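Local structure of ABC transporter periplasmic-binding protein YtfQ (Mycobacterium smegmatis, 6HB0) at residues A[67-72]-A[90-95]. The protein probably binds a sugar, likely L-arabinofuranose, outside the cell membrane and delivers it to an ABC transporter for uptake. Numbering follows the deposited sequence.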
ATOM      1  N   ALA A  67     -20.188 -12.028 -10.095  1.00 36.45           N
ATOM      2  CA  ALA A  67     -19.474 -12.993  -9.258  1.00 34.15           C
ATOM      3  C   ALA A  67     -20.105 -13.040  -7.846  1.00 33.52           C
ATOM      4  O   ALA A  67     -20.348 -14.103  -7.295  1.00 32.50           O
ATOM      5  CB  ALA A  67     -17.994 -12.669  -9.245  1.00 32.56           C
ATOM      6  N   ILE A  68     -20.437 -11.880  -7.287  1.00 33.16           N
ATOM      7  CA  ILE A  68     -21.057 -11.850  -5.966  1.00 33.24           C
ATOM      8  C   ILE A  68     -22.402 -12.582  -5.970  1.00 37.77           C
ATOM      9  O   ILE A  68     -22.695 -13.365  -5.054  1.00 36.15           O
ATOM     10  CB  ILE A  68     -21.160 -10.420  -5.447  1.00 31.98           C
ATOM     11  CG1 ILE A  68     -19.743  -9.904  -5.140  1.00 29.52           C
ATOM     12  CG2 ILE A  68     -22.020 -10.317  -4.204  1.00 32.36           C
ATOM     13  CD1 ILE A  68     -19.683  -8.390  -5.038  1.00 32.67           C
ATOM     14  N   ARG A  69     -23.214 -12.338  -6.990  1.00 33.64           N
ATOM     15  CA  ARG A  69     -24.499 -13.014  -7.103  1.00 38.16           C
ATOM     16  C   ARG A  69     -24.347 -14.515  -7.237  1.00 33.34           C
ATOM     17  O   ARG A  69     -25.112 -15.255  -6.642  1.00 36.45           O
ATOM     18  CB  ARG A  69     -25.279 -12.493  -8.312  1.00 37.90           C
ATOM     19  CG  ARG A  69     -25.702 -11.065  -8.125  1.00 40.31           C
ATOM     20  CD  ARG A  69     -26.544 -10.544  -9.252  1.00 44.04           C
ATOM     21  NE  ARG A  69     -27.170  -9.330  -8.745  1.00 46.14           N
ATOM     22  CZ  ARG A  69     -27.370  -8.243  -9.457  1.00 48.60           C
ATOM     23  NH1 ARG A  69     -26.985  -8.198 -10.719  1.00 51.73           N
ATOM     24  NH2 ARG A  69     -27.936  -7.192  -8.892  1.00 56.28           N
ATOM     25  N   SER A  70     -23.355 -14.946  -7.997  1.00 36.15           N
ATOM     26  CA  SER A  70     -23.102 -16.368  -8.137  1.00 38.08           C
ATOM     27  C   SER A  70     -22.642 -16.989  -6.808  1.00 41.77           C
ATOM     28  O   SER A  70     -23.081 -18.101  -6.444  1.00 36.98           O
ATOM     29  CB  SER A  70     -22.123 -16.614  -9.258  1.00 44.23           C
ATOM     30  OG  SER A  70     -21.568 -17.898  -9.150  1.00 45.77           O
ATOM     31  N   PHE A  71     -21.837 -16.267  -6.028  1.00 37.25           N
ATOM     32  CA  PHE A  71     -21.514 -16.774  -4.699  1.00 35.32           C
ATOM     33  C   PHE A  71     -22.739 -16.914  -3.825  1.00 35.59           C
ATOM     34  O   PHE A  71     -22.808 -17.857  -3.016  1.00 37.23           O
ATOM     35  CB  PHE A  71     -20.493 -15.881  -3.946  1.00 32.68           C
ATOM     36  CG  PHE A  71     -19.142 -15.829  -4.566  1.00 33.27           C
ATOM     37  CD1 PHE A  71     -18.561 -16.961  -5.120  1.00 35.80           C
ATOM     38  CD2 PHE A  71     -18.395 -14.663  -4.507  1.00 37.39           C
ATOM     39  CE1 PHE A  71     -17.297 -16.915  -5.688  1.00 37.74           C
ATOM     40  CE2 PHE A  71     -17.126 -14.620  -5.061  1.00 38.63           C
ATOM     41  CZ  PHE A  71     -16.573 -15.749  -5.658  1.00 40.02           C
ATOM     42  N   ILE A  72     -23.688 -15.977  -3.930  1.00 34.16           N
ATOM     43  CA  ILE A  72     -24.915 -16.096  -3.173  1.00 39.01           C
ATOM     44  C   ILE A  72     -25.653 -17.373  -3.589  1.00 43.42           C
ATOM     45  O   ILE A  72     -26.070 -18.149  -2.725  1.00 40.86           O
ATOM     46  CB  ILE A  72     -25.858 -14.916  -3.369  1.00 41.13           C
ATOM     47  CG1 ILE A  72     -25.252 -13.637  -2.802  1.00 41.44           C
ATOM     48  CG2 ILE A  72     -27.210 -15.194  -2.703  1.00 41.96           C
ATOM     49  CD1 ILE A  72     -26.020 -12.414  -3.245  1.00 39.10           C
ATOM     50  N   ASP A  90     -24.437  -0.891  -3.291  1.00 29.29           N
ATOM     51  CA  ASP A  90     -25.469  -1.031  -2.255  1.00 34.40           C
ATOM     52  C   ASP A  90     -26.522  -2.065  -2.599  1.00 36.59           C
ATOM     53  O   ASP A  90     -26.954  -2.807  -1.720  1.00 34.13           O
ATOM     54  CB  ASP A  90     -26.138   0.299  -1.923  1.00 38.52           C
ATOM     55  CG  ASP A  90     -25.276   1.199  -1.083  1.00 36.93           C
ATOM     56  OD1 ASP A  90     -24.143   0.801  -0.698  1.00 39.14           O
ATOM     57  OD2 ASP A  90     -25.729   2.341  -0.823  1.00 38.71           O
ATOM     58  N   ALA A  91     -26.908  -2.145  -3.870  1.00 35.29           N
ATOM     59  CA  ALA A  91     -27.912  -3.100  -4.309  1.00 36.24           C
ATOM     60  C   ALA A  91     -27.437  -4.543  -4.138  1.00 37.34           C
ATOM     61  O   ALA A  91     -28.133  -5.355  -3.515  1.00 36.54           O
ATOM     62  CB  ALA A  91     -28.275  -2.877  -5.753  1.00 33.16           C
ATOM     63  N   VAL A  92     -26.283  -4.878  -4.693  1.00 32.32           N
ATOM     64  CA  VAL A  92     -25.808  -6.240  -4.510  1.00 32.81           C
ATOM     65  C   VAL A  92     -25.496  -6.595  -3.030  1.00 31.39           C
ATOM     66  O   VAL A  92     -25.685  -7.741  -2.569  1.00 35.21           O
ATOM     67  CB  VAL A  92     -24.660  -6.557  -5.457  1.00 33.05           C
ATOM     68  CG1 VAL A  92     -23.336  -5.983  -4.987  1.00 35.35           C
ATOM     69  CG2 VAL A  92     -24.500  -8.060  -5.599  1.00 37.69           C
ATOM     70  N   LEU A  93     -25.064  -5.612  -2.270  1.00 30.89           N
ATOM     71  CA  LEU A  93     -24.857  -5.774  -0.833  1.00 32.85           C
ATOM     72  C   LEU A  93     -26.171  -5.990  -0.064  1.00 36.83           C
ATOM     73  O   LEU A  93     -26.178  -6.660   0.956  1.00 31.72           O
ATOM     74  CB  LEU A  93     -24.086  -4.599  -0.270  1.00 31.23           C
ATOM     75  CG  LEU A  93     -22.605  -4.544  -0.732  1.00 31.29           C
ATOM     76  CD1 LEU A  93     -21.869  -3.358  -0.140  1.00 31.26           C
ATOM     77  CD2 LEU A  93     -21.832  -5.799  -0.464  1.00 35.30           C
ATOM     78  N   GLN A  94     -27.279  -5.444  -0.552  1.00 37.77           N
ATOM     79  CA  GLN A  94     -28.586  -5.798  -0.006  1.00 39.15           C
ATOM     80  C   GLN A  94     -28.932  -7.222  -0.275  1.00 38.90           C
ATOM     81  O   GLN A  94     -29.496  -7.883   0.618  1.00 40.46           O
ATOM     82  CB  GLN A  94     -29.709  -4.883  -0.501  1.00 41.37           C
ATOM     83  CG  GLN A  94     -29.630  -3.491   0.115  1.00 42.90           C
ATOM     84  CD  GLN A  94     -29.876  -3.476   1.623  1.00 44.67           C
ATOM     85  OE1 GLN A  94     -30.690  -4.216   2.129  1.00 49.28           O
ATOM     86  NE2 GLN A  94     -29.191  -2.585   2.326  1.00 43.98           N
ATOM     87  N   GLU A  95     -28.572  -7.712  -1.459  1.00 39.92           N
ATOM     88  CA  GLU A  95     -28.775  -9.125  -1.800  1.00 42.61           C
ATOM     89  C   GLU A  95     -27.937 -10.065  -0.921  1.00 41.22           C
ATOM     90  O   GLU A  95     -28.407 -11.176  -0.546  1.00 37.14           O
ATOM     91  CB  GLU A  95     -28.526  -9.397  -3.282  1.00 45.04           C
ATOM     92  CG  GLU A  95     -29.508  -8.692  -4.210  1.00 48.11           C
ATOM     93  CD  GLU A  95     -29.033  -8.573  -5.669  1.00 57.42           C
ATOM     94  OE1 GLU A  95     -28.291  -9.449  -6.155  1.00 60.18           O
ATOM     95  OE2 GLU A  95     -29.443  -7.609  -6.360  1.00 65.82           O
TER
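Val92, Glu95 and Arg69 carry most of the contact between two neighbouring parallel helices, 61-73 and 90-98, on one side of the parallel sheet in the N-terminal lobe of a periplasmic binding protein. Strand 78-81 lies between the two helices in sequence, within the alternating beta-alpha order of the Rossmann-like lobe, and the axes of segments 67-72 and 90-95 run 7° from parallel and come within 10.2 Å. Arg69 crosses the groove with its chain extended from CG to NE and meets the Glu95 carboxylate side-on, giving one nitrogen to each oxygen. Its NE lies 2.8 Å from Glu95 OE1 in a nearly straight bond, while NH2 reaches Glu95 OE2 at 3.0 Å and is somewhat more bent. Both oxygens use their syn lone pairs, and the guanidinium and carboxylate planes are only 12° apart, a two-point grip that should restrain rotation of both groups. The pairing also brings two opposite charges together on the exposed side of the helix pair.

Beneath this salt bridge, Val92 points at helix 61-73, and its chi1 of 79° sets CG2 opposite the backbone N, where it meets Ile68. CG2 packs against Ile68 CG2 at 3.6 Å, the two side chains crossing at about a right angle, and it also lies 4.1 Å from Arg69 CG, at the start of the arginine's aliphatic chain. Deeper in, Ile68 and Leu93 both rest on Phe81 of strand 78-81, which ties the helix pair to the sheet. One turn beyond Ile68, Ile72 contacts Ile79 of the same strand and extends CD1 to Glu95, placing this methyl 3.9 Å from Glu95 CB and 3.8 Å from the backbone Glu95 O.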